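Long-range contacts in RNA N6-adenosine-methyltransferase METTL16 (Homo sapiens, PDB 6M1U), which methylates N6 of adenosine in RNA, including U6 small nuclear RNA, and is represented here by its vertebrate conserved region, a domain that probably binds RNA: residues 12-16 against 149-153; 29-35 against 115-119; 46-50 against 61-65; 67-71 against 107-111. One frame throughout, in Å; residues are numbered along the deposited sequence.

Contact 1: residues 12-16 against 149-153; sequences VMKEL and IFRLV
Val12 and Val153 meet methyl to methyl at the centre of this helix-helix contact, with Val12 CG1 and Val153 CG2 3.4 Å apart and the two side chains crossing at about a right angle. The side chains that meet here do so through carbon atoms alone. Val12 CG1 stands anti to the backbone N (chi1 -165°), and from there it serves two neighbours on 149-153: besides Val153 it approaches Phe150 CE1 at 3.9 Å. Val12 CG2 lies equally near that same ring carbon, so both methyls of the valine touch one ring carbon, CG1 coming at it obliquely. Leu16, one turn further along its helix, brings CG to 4.1 Å from Val153 CG2. Leu16 CD1 lies 4.4 Å from Ile149 CG2, and Leu16 CD2 4.3 Å from Leu152 CD1.

The segments belong to helices 10-20 and 136-153, whose local axes approach to 10.0 Å at an angle of 66°. In this alpha/beta domain the helices pack together beside an antiparallel sheet, and the contact joins the first helix of the chain to the last. Ile149 also touches Phe6 and Val8 of strand 4-8, while Leu152 touches Trp37 of helix 30-44.

Polar groups stay at the margin. Glu15 contributes its aliphatic base, CB lying 4.1 Å from Val153 CG2, whereas the bend at chi2 (52°) carries its carboxylate away from helix 136-153. The backbone carbonyl of Leu16 is engaged outside the pair, accepting a hydrogen bond from Trp37 NE1.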
loop_
_atom_site.group_PDB
_atom_site.type_symbol
_atom_site.label_atom_id
_atom_site.label_comp_id
_atom_site.label_asym_id
_atom_site.label_seq_id
_atom_site.Cartn_x
_atom_site.Cartn_y
_atom_site.Cartn_z
ATOM N N VAL A 12 -1.512 -14.309 -3.732
ATOM C CA VAL A 12 -0.611 -13.484 -2.931
ATOM C C VAL A 12 -1.307 -13.038 -1.646
ATOM O O VAL A 12 -0.694 -13.003 -0.568
ATOM C CB VAL A 12 -0.086 -12.282 -3.741
ATOM C CG1 VAL A 12 1.118 -11.657 -3.040
ATOM C CG2 VAL A 12 0.293 -12.714 -5.132
ATOM N N MET A 13 -2.599 -12.725 -1.719
ATOM C CA MET A 13 -3.315 -12.450 -0.481
ATOM C C MET A 13 -3.246 -13.646 0.461
ATOM O O MET A 13 -2.794 -13.518 1.605
ATOM C CB MET A 13 -4.756 -12.072 -0.770
ATOM C CG MET A 13 -4.893 -10.701 -1.353
ATOM S SD MET A 13 -6.612 -10.414 -1.754
ATOM C CE MET A 13 -6.895 -8.946 -0.821
ATOM N N LYS A 14 -3.644 -14.830 -0.021
ATOM C CA LYS A 14 -3.577 -16.023 0.813
ATOM C C LYS A 14 -2.222 -16.143 1.503
ATOM O O LYS A 14 -2.150 -16.404 2.708
ATOM C CB LYS A 14 -3.882 -17.276 -0.022
ATOM C CG LYS A 14 -5.356 -17.405 -0.520
ATOM C CD LYS A 14 -5.737 -18.841 -1.016
ATOM C CE LYS A 14 -6.075 -18.919 -2.524
ATOM N NZ LYS A 14 -7.503 -18.665 -2.867
ATOM N N GLU A 15 -1.136 -15.900 0.778
ATOM C CA GLU A 15 0.168 -15.987 1.418
ATOM C C GLU A 15 0.388 -14.860 2.420
ATOM O O GLU A 15 1.032 -15.064 3.457
ATOM C CB GLU A 15 1.270 -15.978 0.366
ATOM C CG GLU A 15 2.443 -16.871 0.708
ATOM C CD GLU A 15 1.995 -18.271 1.050
ATOM O OE1 GLU A 15 2.210 -18.698 2.205
ATOM O OE2 GLU A 15 1.404 -18.935 0.171
ATOM N N LEU A 16 -0.139 -13.667 2.147
ATOM C CA LEU A 16 -0.008 -12.598 3.128
ATOM C C LEU A 16 -0.787 -12.915 4.396
ATOM O O LEU A 16 -0.323 -12.610 5.497
ATOM C CB LEU A 16 -0.477 -11.280 2.534
ATOM C CG LEU A 16 0.478 -10.622 1.548
ATOM C CD1 LEU A 16 -0.257 -9.490 0.847
ATOM C CD2 LEU A 16 1.701 -10.129 2.280
ATOM N N ILE A 149 5.902 -5.789 -0.905
ATOM C CA ILE A 149 4.905 -6.848 -0.735
ATOM C C ILE A 149 5.467 -8.175 -1.197
ATOM O O ILE A 149 5.347 -9.194 -0.508
ATOM C CB ILE A 149 3.599 -6.536 -1.487
ATOM C CG1 ILE A 149 2.697 -5.608 -0.667
ATOM C CG2 ILE A 149 2.870 -7.840 -1.833
ATOM C CD1 ILE A 149 1.359 -5.330 -1.347
ATOM N N PHE A 150 6.110 -8.180 -2.356
ATOM C CA PHE A 150 6.525 -9.450 -2.912
ATOM C C PHE A 150 7.771 -9.982 -2.234
ATOM O O PHE A 150 7.957 -11.194 -2.188
ATOM C CB PHE A 150 6.674 -9.331 -4.432
ATOM C CG PHE A 150 5.343 -9.322 -5.150
ATOM C CD1 PHE A 150 4.658 -10.509 -5.373
ATOM C CD2 PHE A 150 4.747 -8.120 -5.528
ATOM C CE1 PHE A 150 3.424 -10.503 -5.995
ATOM C CE2 PHE A 150 3.511 -8.096 -6.152
ATOM C CZ PHE A 150 2.849 -9.287 -6.388
ATOM N N ARG A 151 8.594 -9.135 -1.634
ATOM C CA ARG A 151 9.625 -9.700 -0.773
ATOM C C ARG A 151 8.997 -10.503 0.368
ATOM O O ARG A 151 9.395 -11.647 0.618
ATOM C CB ARG A 151 10.555 -8.602 -0.258
ATOM C CG ARG A 151 11.380 -8.016 -1.381
ATOM C CD ARG A 151 12.674 -7.397 -0.904
ATOM N NE ARG A 151 13.785 -8.345 -0.960
ATOM C CZ ARG A 151 15.057 -8.017 -0.735
ATOM N NH1 ARG A 151 15.375 -6.753 -0.438
ATOM N NH2 ARG A 151 16.007 -8.948 -0.809
ATOM N N LEU A 152 7.971 -9.941 1.023
ATOM C CA LEU A 152 7.278 -10.648 2.101
ATOM C C LEU A 152 6.757 -12.011 1.641
ATOM O O LEU A 152 6.826 -12.997 2.387
ATOM C CB LEU A 152 6.113 -9.800 2.624
ATOM C CG LEU A 152 6.326 -8.480 3.367
ATOM C CD1 LEU A 152 5.014 -7.703 3.393
ATOM C CD2 LEU A 152 6.821 -8.727 4.772
ATOM N N VAL A 153 6.233 -12.089 0.415
ATOM C CA VAL A 153 5.628 -13.331 -0.053
ATOM C C VAL A 153 6.668 -14.389 -0.430
ATOM O O VAL A 153 6.339 -15.580 -0.431
ATOM C CB VAL A 153 4.648 -13.014 -1.198
ATOM C CG1 VAL A 153 4.460 -14.193 -2.131
ATOM C CG2 VAL A 153 3.315 -12.624 -0.622
#

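Contact 2: residues 29-35 against 115-119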
loop_
_atom_site.group_PDB
_atom_site.type_symbol
_atom_site.label_atom_id
_atom_site.label_comp_id
_atom_site.label_asym_id
_atom_site.label_seq_id
_atom_site.Cartn_x
_atom_site.Cartn_y
_atom_site.Cartn_z
ATOM N N GLU A 29 -10.643 -10.307 6.332
ATOM C CA GLU A 29 -10.861 -10.114 4.874
ATOM C C GLU A 29 -9.506 -10.083 4.162
ATOM O O GLU A 29 -8.485 -9.925 4.850
ATOM C CB GLU A 29 -11.628 -8.817 4.621
ATOM C CG GLU A 29 -13.133 -8.996 4.616
ATOM C CD GLU A 29 -13.768 -8.919 3.240
ATOM O OE1 GLU A 29 -13.951 -9.980 2.613
ATOM O OE2 GLU A 29 -14.078 -7.797 2.798
ATOM N N GLY A 30 -9.512 -10.212 2.833
ATOM C CA GLY A 30 -8.264 -10.217 2.045
ATOM C C GLY A 30 -7.699 -8.823 1.855
ATOM O O GLY A 30 -6.474 -8.664 1.987
ATOM N N ILE A 31 -8.560 -7.846 1.559
ATOM C CA ILE A 31 -8.106 -6.442 1.337
ATOM C C ILE A 31 -7.656 -5.838 2.672
ATOM O O ILE A 31 -6.758 -4.983 2.654
ATOM C CB ILE A 31 -9.202 -5.599 0.656
ATOM C CG1 ILE A 31 -10.457 -5.483 1.521
ATOM C CG2 ILE A 31 -9.523 -6.149 -0.723
ATOM C CD1 ILE A 31 -11.615 -4.818 0.820
ATOM N N VAL A 32 -8.261 -6.269 3.781
ATOM C CA VAL A 32 -7.876 -5.744 5.123
ATOM C C VAL A 32 -6.455 -6.223 5.428
ATOM O O VAL A 32 -5.623 -5.397 5.834
ATOM C CB VAL A 32 -8.856 -6.205 6.215
ATOM C CG1 VAL A 32 -8.261 -6.036 7.603
ATOM C CG2 VAL A 32 -10.189 -5.485 6.114
ATOM N N VAL A 33 -6.205 -7.518 5.233
ATOM C CA VAL A 33 -4.859 -8.105 5.489
ATOM C C VAL A 33 -3.825 -7.295 4.707
ATOM O O VAL A 33 -2.894 -6.767 5.335
ATOM C CB VAL A 33 -4.819 -9.592 5.091
ATOM C CG1 VAL A 33 -3.401 -10.062 4.819
ATOM C CG2 VAL A 33 -5.482 -10.469 6.137
ATOM N N VAL A 34 -4.003 -7.206 3.388
ATOM C CA VAL A 34 -3.069 -6.460 2.497
ATOM C C VAL A 34 -2.832 -5.060 3.068
ATOM O O VAL A 34 -1.661 -4.684 3.234
ATOM C CB VAL A 34 -3.617 -6.383 1.061
ATOM C CG1 VAL A 34 -2.810 -5.426 0.201
ATOM C CG2 VAL A 34 -3.691 -7.755 0.414
ATOM N N THR A 35 -3.909 -4.334 3.371
ATOM C CA THR A 35 -3.787 -2.974 3.891
ATOM C C THR A 35 -2.888 -2.921 5.117
ATOM O O THR A 35 -1.987 -2.075 5.200
ATOM C CB THR A 35 -5.163 -2.417 4.230
ATOM O OG1 THR A 35 -5.939 -2.297 3.025
ATOM C CG2 THR A 35 -5.024 -1.064 4.910
ATOM N N ASN A 115 -6.078 3.293 -1.878
ATOM C CA ASN A 115 -7.247 2.426 -1.759
ATOM C C ASN A 115 -6.830 0.980 -2.000
ATOM O O ASN A 115 -6.087 0.688 -2.944
ATOM C CB ASN A 115 -8.349 2.798 -2.755
ATOM C CG ASN A 115 -8.956 4.152 -2.473
ATOM O OD1 ASN A 115 -8.752 4.703 -1.407
ATOM N ND2 ASN A 115 -9.710 4.692 -3.423
ATOM N N VAL A 116 -7.299 0.074 -1.155
ATOM C CA VAL A 116 -7.134 -1.354 -1.398
ATOM C C VAL A 116 -8.527 -1.906 -1.645
ATOM O O VAL A 116 -9.332 -2.010 -0.715
ATOM C CB VAL A 116 -6.427 -2.063 -0.234
ATOM C CG1 VAL A 116 -6.193 -3.502 -0.601
ATOM C CG2 VAL A 116 -5.101 -1.362 0.088
ATOM N N LYS A 117 -8.861 -2.120 -2.918
ATOM C CA LYS A 117 -10.238 -2.561 -3.264
ATOM C C LYS A 117 -10.231 -3.983 -3.825
ATOM O O LYS A 117 -9.222 -4.383 -4.431
ATOM C CB LYS A 117 -10.871 -1.591 -4.266
ATOM C CG LYS A 117 -9.995 -0.417 -4.677
ATOM C CD LYS A 117 -10.400 0.192 -5.999
ATOM C CE LYS A 117 -11.585 1.125 -5.884
ATOM N NZ LYS A 117 -11.987 1.664 -7.204
ATOM N N LYS A 118 -11.289 -4.707 -3.468
ATOM C CA LYS A 118 -11.471 -6.108 -3.884
ATOM C C LYS A 118 -12.078 -6.027 -5.264
ATOM O O LYS A 118 -13.219 -5.624 -5.374
ATOM C CB LYS A 118 -12.445 -6.827 -2.954
ATOM C CG LYS A 118 -12.653 -8.301 -3.248
ATOM C CD LYS A 118 -13.588 -8.975 -2.269
ATOM C CE LYS A 118 -13.807 -10.437 -2.586
ATOM N NZ LYS A 118 -14.725 -11.095 -1.625
ATOM N N GLU A 119 -11.271 -6.358 -6.250
ATOM C CA GLU A 119 -11.698 -6.315 -7.655
ATOM C C GLU A 119 -11.607 -7.756 -8.117
ATOM O O GLU A 119 -10.583 -8.370 -7.805
ATOM C CB GLU A 119 -10.738 -5.416 -8.423
ATOM C CG GLU A 119 -11.084 -5.240 -9.880
ATOM C CD GLU A 119 -9.861 -5.365 -10.764
ATOM O OE1 GLU A 119 -9.102 -6.314 -10.570
ATOM O OE2 GLU A 119 -9.667 -4.509 -11.629
#
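Ile31 and Val116 form the apolar centre where helix 30-44 lies against strand 108-119, Ile31 CB being 3.9 Å from Val116 CG1. Ile31 CG2 lies against the backbone after the valine, 3.6 Å from Lys118 N. Ile31 CG2 also meets Lys118 CB at 3.7 Å, so the lysine packs through the root of its chain. Further along the helix, Val34 CG1 approaches Val116 CG1 obliquely at 4.0 Å.

The polar element is Thr35, which lies alongside Val116 with the two side chains running past each other in opposite directions. Thr35 OG1 turns back into its own helix and donates to Ile31 O over 2.8 Å. That carbonyl also accepts from Thr35 N, and the two donors reach it from opposite faces of its plane. With chi1 at -65° OG1 sits beside the backbone N of Thr35, which lets it reach the carbonyl one turn back. The hydroxyl is thus satisfied inside the helix although it borders Val116.

Charge plays a looser part: Glu29, at the N-cap position, places OE1 4.5 Å from Lys118 NZ, beyond salt-bridge range. Lys117 leaves the backbone away from the helix, and its NZ forms a salt bridge with Glu126.

The local axes run at 152°, nearly antiparallel, and 8.0 Å apart, the geometry of a helix laid on one face of an antiparallel sheet in a two-layer alpha/beta sandwich.

Contact 3: residues 46-50 against 61-65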
loop_
_atom_site.group_PDB
_atom_site.type_symbol
_atom_site.label_atom_id
_atom_site.label_comp_id
_atom_site.label_asym_id
_atom_site.label_seq_id
_atom_site.Cartn_x
_atom_site.Cartn_y
_atom_site.Cartn_z
ATOM N N LYS A 46 8.788 5.305 8.179
ATOM C CA LYS A 46 8.410 6.480 8.960
ATOM C C LYS A 46 7.597 7.463 8.102
ATOM O O LYS A 46 7.668 8.680 8.245
ATOM C CB LYS A 46 9.653 7.110 9.607
ATOM C CG LYS A 46 10.452 6.065 10.437
ATOM C CD LYS A 46 11.191 6.654 11.628
ATOM C CE LYS A 46 12.665 6.163 11.694
ATOM N NZ LYS A 46 13.619 7.100 12.451
ATOM N N VAL A 47 6.820 6.907 7.190
ATOM C CA VAL A 47 5.759 7.610 6.485
ATOM C C VAL A 47 4.566 7.731 7.425
ATOM O O VAL A 47 4.192 6.769 8.103
ATOM C CB VAL A 47 5.385 6.832 5.205
ATOM C CG1 VAL A 47 4.071 7.306 4.596
ATOM C CG2 VAL A 47 6.525 6.870 4.190
ATOM N N GLN A 48 3.963 8.905 7.476
ATOM C CA GLN A 48 2.748 9.077 8.259
ATOM C C GLN A 48 1.518 8.607 7.488
ATOM O O GLN A 48 1.352 8.923 6.309
ATOM C CB GLN A 48 2.573 10.544 8.626
ATOM C CG GLN A 48 3.805 11.157 9.222
ATOM C CD GLN A 48 3.970 10.740 10.648
ATOM O OE1 GLN A 48 2.977 10.619 11.382
ATOM N NE2 GLN A 48 5.217 10.487 11.059
ATOM N N HIS A 49 0.627 7.890 8.162
ATOM C CA HIS A 49 -0.599 7.497 7.487
ATOM C C HIS A 49 -1.714 7.282 8.500
ATOM O O HIS A 49 -1.461 6.969 9.659
ATOM C CB HIS A 49 -0.378 6.233 6.682
ATOM C CG HIS A 49 0.183 5.117 7.488
ATOM N ND1 HIS A 49 -0.610 4.173 8.111
ATOM C CD2 HIS A 49 1.461 4.798 7.794
ATOM C CE1 HIS A 49 0.162 3.324 8.762
ATOM N NE2 HIS A 49 1.422 3.675 8.579
ATOM N N LYS A 50 -2.950 7.449 8.043
ATOM C CA LYS A 50 -4.138 7.215 8.845
ATOM C C LYS A 50 -5.167 6.571 7.929
ATOM O O LYS A 50 -5.259 6.932 6.754
ATOM C CB LYS A 50 -4.717 8.520 9.462
ATOM C CG LYS A 50 -4.178 8.915 10.836
ATOM C CD LYS A 50 -4.491 10.398 11.186
ATOM C CE LYS A 50 -3.400 11.103 12.133
ATOM N NZ LYS A 50 -3.420 12.661 12.216
ATOM N N LEU A 61 -5.941 4.186 3.003
ATOM C CA LEU A 61 -4.941 4.918 3.762
ATOM C C LEU A 61 -4.762 6.305 3.171
ATOM O O LEU A 61 -4.627 6.442 1.956
ATOM C CB LEU A 61 -3.598 4.231 3.695
ATOM C CG LEU A 61 -3.598 2.890 4.336
ATOM C CD1 LEU A 61 -2.206 2.337 4.095
ATOM C CD2 LEU A 61 -3.907 3.152 5.795
ATOM N N PHE A 62 -4.731 7.323 4.016
ATOM C CA PHE A 62 -4.212 8.622 3.618
ATOM C C PHE A 62 -2.793 8.736 4.157
ATOM O O PHE A 62 -2.557 8.485 5.347
ATOM C CB PHE A 62 -5.065 9.779 4.141
ATOM C CG PHE A 62 -4.666 11.108 3.575
ATOM C CD1 PHE A 62 -3.681 11.874 4.176
ATOM C CD2 PHE A 62 -5.245 11.580 2.410
ATOM C CE1 PHE A 62 -3.308 13.083 3.634
ATOM C CE2 PHE A 62 -4.853 12.796 1.861
ATOM C CZ PHE A 62 -3.899 13.539 2.477
ATOM N N LEU A 63 -1.842 9.083 3.290
ATOM C CA LEU A 63 -0.458 9.101 3.730
ATOM C C LEU A 63 0.224 10.404 3.335
ATOM O O LEU A 63 -0.140 11.064 2.363
ATOM C CB LEU A 63 0.332 7.894 3.203
ATOM C CG LEU A 63 0.747 8.026 1.764
ATOM C CD1 LEU A 63 2.226 8.336 1.667
ATOM C CD2 LEU A 63 0.408 6.761 1.047
ATOM N N THR A 64 1.216 10.763 4.133
ATOM C CA THR A 64 1.970 11.999 3.999
ATOM C C THR A 64 3.432 11.596 4.024
ATOM O O THR A 64 3.929 11.161 5.068
ATOM C CB THR A 64 1.643 12.955 5.145
ATOM O OG1 THR A 64 0.283 13.376 5.037
ATOM C CG2 THR A 64 2.516 14.153 5.094
ATOM N N ALA A 65 4.106 11.694 2.883
ATOM C CA ALA A 65 5.540 11.466 2.809
ATOM C C ALA A 65 6.239 12.794 2.549
ATOM O O ALA A 65 5.610 13.781 2.162
ATOM C CB ALA A 65 5.893 10.446 1.727
#
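Val47 and Leu63 supply the closer apolar packing of this strand pair, Val47 CG1 lying 3.6 Å from Leu63 CD1 as the side chains meet at a slant. His49 and Leu63 form a non-hydrogen-bonded antiparallel pair, with their CB atoms 3.9 Å apart. With chi1 at 54°, His49 CG lies between the backbone N and the carbonyl carbon, and the side chain runs beside Leu61 in the same direction, Leu61 CD2 approaching His49 ND1 obliquely.

Both bonds of the Lys50-Phe62 pair are short and fairly straight: Phe62 N donates to Lys50 O over 2.8 Å and Lys50 N returns to Phe62 O over 2.9 Å. At Gln48 and Thr64 the bonding is uneven, since Thr64 N reaches Gln48 O at 2.9 Å while Gln48 N reaches Thr64 O only at 3.3 Å, with an N-H...O angle of 143°.

The face bearing Gln48, Lys50, Phe62 and Thr64 is the looser, more solvent-exposed one. Gln48 bends at chi2 and leads its amide away from the neighbouring strand.

These strands make a beta hairpin at one edge of the sheet. Strand 58-67 continues the pairing with strand 108-119, while His49 rests against Glu39, Leu42 and Thr43 of helix 30-44.

Contact 4: residues 67-71 against 107-111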
loop_
_atom_site.group_PDB
_atom_site.type_symbol
_atom_site.label_atom_id
_atom_site.label_comp_id
_atom_site.label_asym_id
_atom_site.label_seq_id
_atom_site.Cartn_x
_atom_site.Cartn_y
_atom_site.Cartn_z
ATOM N N GLU A 67 9.614 14.792 0.676
ATOM C CA GLU A 67 10.534 14.670 -0.439
ATOM C C GLU A 67 11.580 15.754 -0.332
ATOM O O GLU A 67 11.312 16.832 0.193
ATOM C CB GLU A 67 9.827 14.805 -1.760
ATOM C CG GLU A 67 9.037 16.076 -1.912
ATOM C CD GLU A 67 8.806 16.433 -3.377
ATOM O OE1 GLU A 67 9.815 16.723 -4.091
ATOM O OE2 GLU A 67 7.617 16.399 -3.806
ATOM N N ASN A 68 12.775 15.472 -0.826
ATOM C CA ASN A 68 13.816 16.488 -0.901
ATOM C C ASN A 68 14.261 16.648 -2.349
ATOM O O ASN A 68 14.526 15.652 -3.032
ATOM C CB ASN A 68 14.988 16.136 0.012
ATOM C CG ASN A 68 15.179 14.664 0.142
ATOM O OD1 ASN A 68 14.468 13.879 -0.486
ATOM N ND2 ASN A 68 16.149 14.268 0.949
ATOM N N SER A 69 14.310 17.902 -2.814
ATOM C CA SER A 69 14.712 18.247 -4.175
ATOM C C SER A 69 15.860 19.243 -4.064
ATOM O O SER A 69 15.649 20.440 -3.867
ATOM C CB SER A 69 13.542 18.803 -4.998
ATOM O OG SER A 69 13.250 20.141 -4.672
ATOM N N TRP A 70 17.080 18.733 -4.159
ATOM C CA TRP A 70 18.308 19.498 -4.049
ATOM C C TRP A 70 19.011 19.535 -5.406
ATOM O O TRP A 70 18.507 19.023 -6.406
ATOM C CB TRP A 70 19.187 18.908 -2.937
ATOM C CG TRP A 70 18.641 19.099 -1.490
ATOM C CD1 TRP A 70 17.964 18.167 -0.723
ATOM C CD2 TRP A 70 18.761 20.272 -0.659
ATOM N NE1 TRP A 70 17.661 18.695 0.516
ATOM C CE2 TRP A 70 18.140 19.980 0.581
ATOM C CE3 TRP A 70 19.335 21.535 -0.840
ATOM C CZ2 TRP A 70 18.070 20.913 1.621
ATOM C CZ3 TRP A 70 19.269 22.452 0.198
ATOM C CH2 TRP A 70 18.643 22.137 1.411
ATOM N N ILE A 71 20.193 20.137 -5.445
ATOM C CA ILE A 71 20.854 20.468 -6.697
ATOM C C ILE A 71 22.032 19.533 -6.945
ATOM O O ILE A 71 22.913 19.395 -6.089
ATOM C CB ILE A 71 21.330 21.928 -6.698
ATOM C CG1 ILE A 71 20.161 22.886 -6.856
ATOM C CG2 ILE A 71 22.337 22.180 -7.820
ATOM C CD1 ILE A 71 20.607 24.356 -6.990
ATOM N N GLN A 107 12.513 18.170 3.104
ATOM C CA GLN A 107 12.293 19.389 2.336
ATOM C C GLN A 107 10.830 19.725 1.896
ATOM O O GLN A 107 10.326 20.792 2.253
ATOM C CB GLN A 107 13.178 19.381 1.100
ATOM C CG GLN A 107 13.123 20.716 0.419
ATOM C CD GLN A 107 14.458 21.144 -0.085
ATOM O OE1 GLN A 107 15.392 20.350 -0.089
ATOM N NE2 GLN A 107 14.576 22.406 -0.509
ATOM N N TYR A 108 10.149 18.882 1.106
ATOM C CA TYR A 108 8.772 19.173 0.693
ATOM C C TYR A 108 7.848 17.993 0.989
ATOM O O TYR A 108 8.263 16.831 0.990
ATOM C CB TYR A 108 8.664 19.540 -0.806
ATOM C CG TYR A 108 9.458 20.745 -1.187
ATOM C CD1 TYR A 108 8.994 22.007 -0.907
ATOM C CD2 TYR A 108 10.695 20.623 -1.806
ATOM C CE1 TYR A 108 9.733 23.121 -1.248
ATOM C CE2 TYR A 108 11.442 21.729 -2.146
ATOM C CZ TYR A 108 10.959 22.975 -1.864
ATOM O OH TYR A 108 11.697 24.101 -2.196
ATOM N N LEU A 109 6.580 18.289 1.268
ATOM C CA LEU A 109 5.648 17.211 1.685
ATOM C C LEU A 109 4.668 16.839 0.570
ATOM O O LEU A 109 4.082 17.756 -0.029
ATOM C CB LEU A 109 4.890 17.711 2.917
ATOM C CG LEU A 109 4.270 16.630 3.798
ATOM C CD1 LEU A 109 5.251 16.184 4.869
ATOM C CD2 LEU A 109 2.982 17.132 4.432
ATOM N N PHE A 110 4.514 15.537 0.304
ATOM C CA PHE A 110 3.511 15.104 -0.660
ATOM C C PHE A 110 2.520 14.149 -0.011
ATOM O O PHE A 110 2.780 13.557 1.040
ATOM C CB PHE A 110 4.128 14.522 -1.958
ATOM C CG PHE A 110 4.659 13.132 -1.846
ATOM C CD1 PHE A 110 3.862 12.046 -2.138
ATOM C CD2 PHE A 110 5.980 12.910 -1.528
ATOM C CE1 PHE A 110 4.358 10.758 -2.057
ATOM C CE2 PHE A 110 6.491 11.619 -1.453
ATOM C CZ PHE A 110 5.679 10.546 -1.715
ATOM N N LYS A 111 1.353 14.044 -0.653
ATOM C CA LYS A 111 0.148 13.471 -0.061
ATOM C C LYS A 111 -0.556 12.534 -1.032
ATOM O O LYS A 111 -0.770 12.898 -2.193
ATOM C CB LYS A 111 -0.810 14.592 0.347
ATOM C CG LYS A 111 -0.200 15.582 1.274
ATOM C CD LYS A 111 -1.263 16.458 1.850
ATOM C CE LYS A 111 -0.696 17.412 2.906
ATOM N NZ LYS A 111 -1.656 18.509 3.112
#
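Glu67 and Tyr108 are a hydrogen-bonded pair where the antiparallel pairing of strands 58-67 and 108-119 in the sheet ends, just as the chain leaves strand 58-67. Both backbone groups of Glu67 are engaged: its N donates to Tyr108 O, and its O accepts from Tyr108 N with an N-H...O angle of 174°. The modelled N...O separations are implausibly short, so their lengths are doubtful at 2.79 Å resolution, though the pairing itself is clear. A further, weak bond runs from Gln107 N to Glu67 O at 3.4 Å. That carbonyl therefore takes two neighbouring amides, one well aligned and one marginal.

The Glu67 carboxylate looks outside the two segments, where OE2 receives a weak hydrogen bond from Gln133 N. Its aliphatic part covers the Tyr108 backbone and CB, Glu67 CG standing 3.7 Å from Tyr108 CB, with the carboxylate and ring planes 82° apart. Glu67 CB meets the edge of the Phe110 ring, near its plane, with 4.3 Å to Phe110 CD2. The Phe110 ring also meets that of Trp129, their planes about 15° apart.

Asn68 packs through CB on Gln107 CB at 3.9 Å. Where the chain turns out of strand pairing, Ser69 OG comes obliquely to the Tyr108 ring, 3.5 Å from Tyr108 CE2.

In the fold
Contacts 3 and 4 pair strands of the sheet, contact 2 lays a helix on it, and contact 1 joins two helices, with the other three nested along the chain inside the loop closed by contact 1. Contacts 1 and 2 have centres about 13 Å apart and touch directly, Leu16 CD1 lying 3.9 Å from Val34 CG2. Contact 2 reaches contact 3 through Thr35 CG2 and Leu61 CG at 4.2 Å. Contacts 3 and 4, with centres about 15 Å apart, are joined by strands 58-67 and 108-119, neighbours in the sheet: Ala65 O and Phe110 N are 2.8 Å apart, a probable hydrogen bond. Contacts 1 and 4 are farthest apart, their centres separated by about 31 Å.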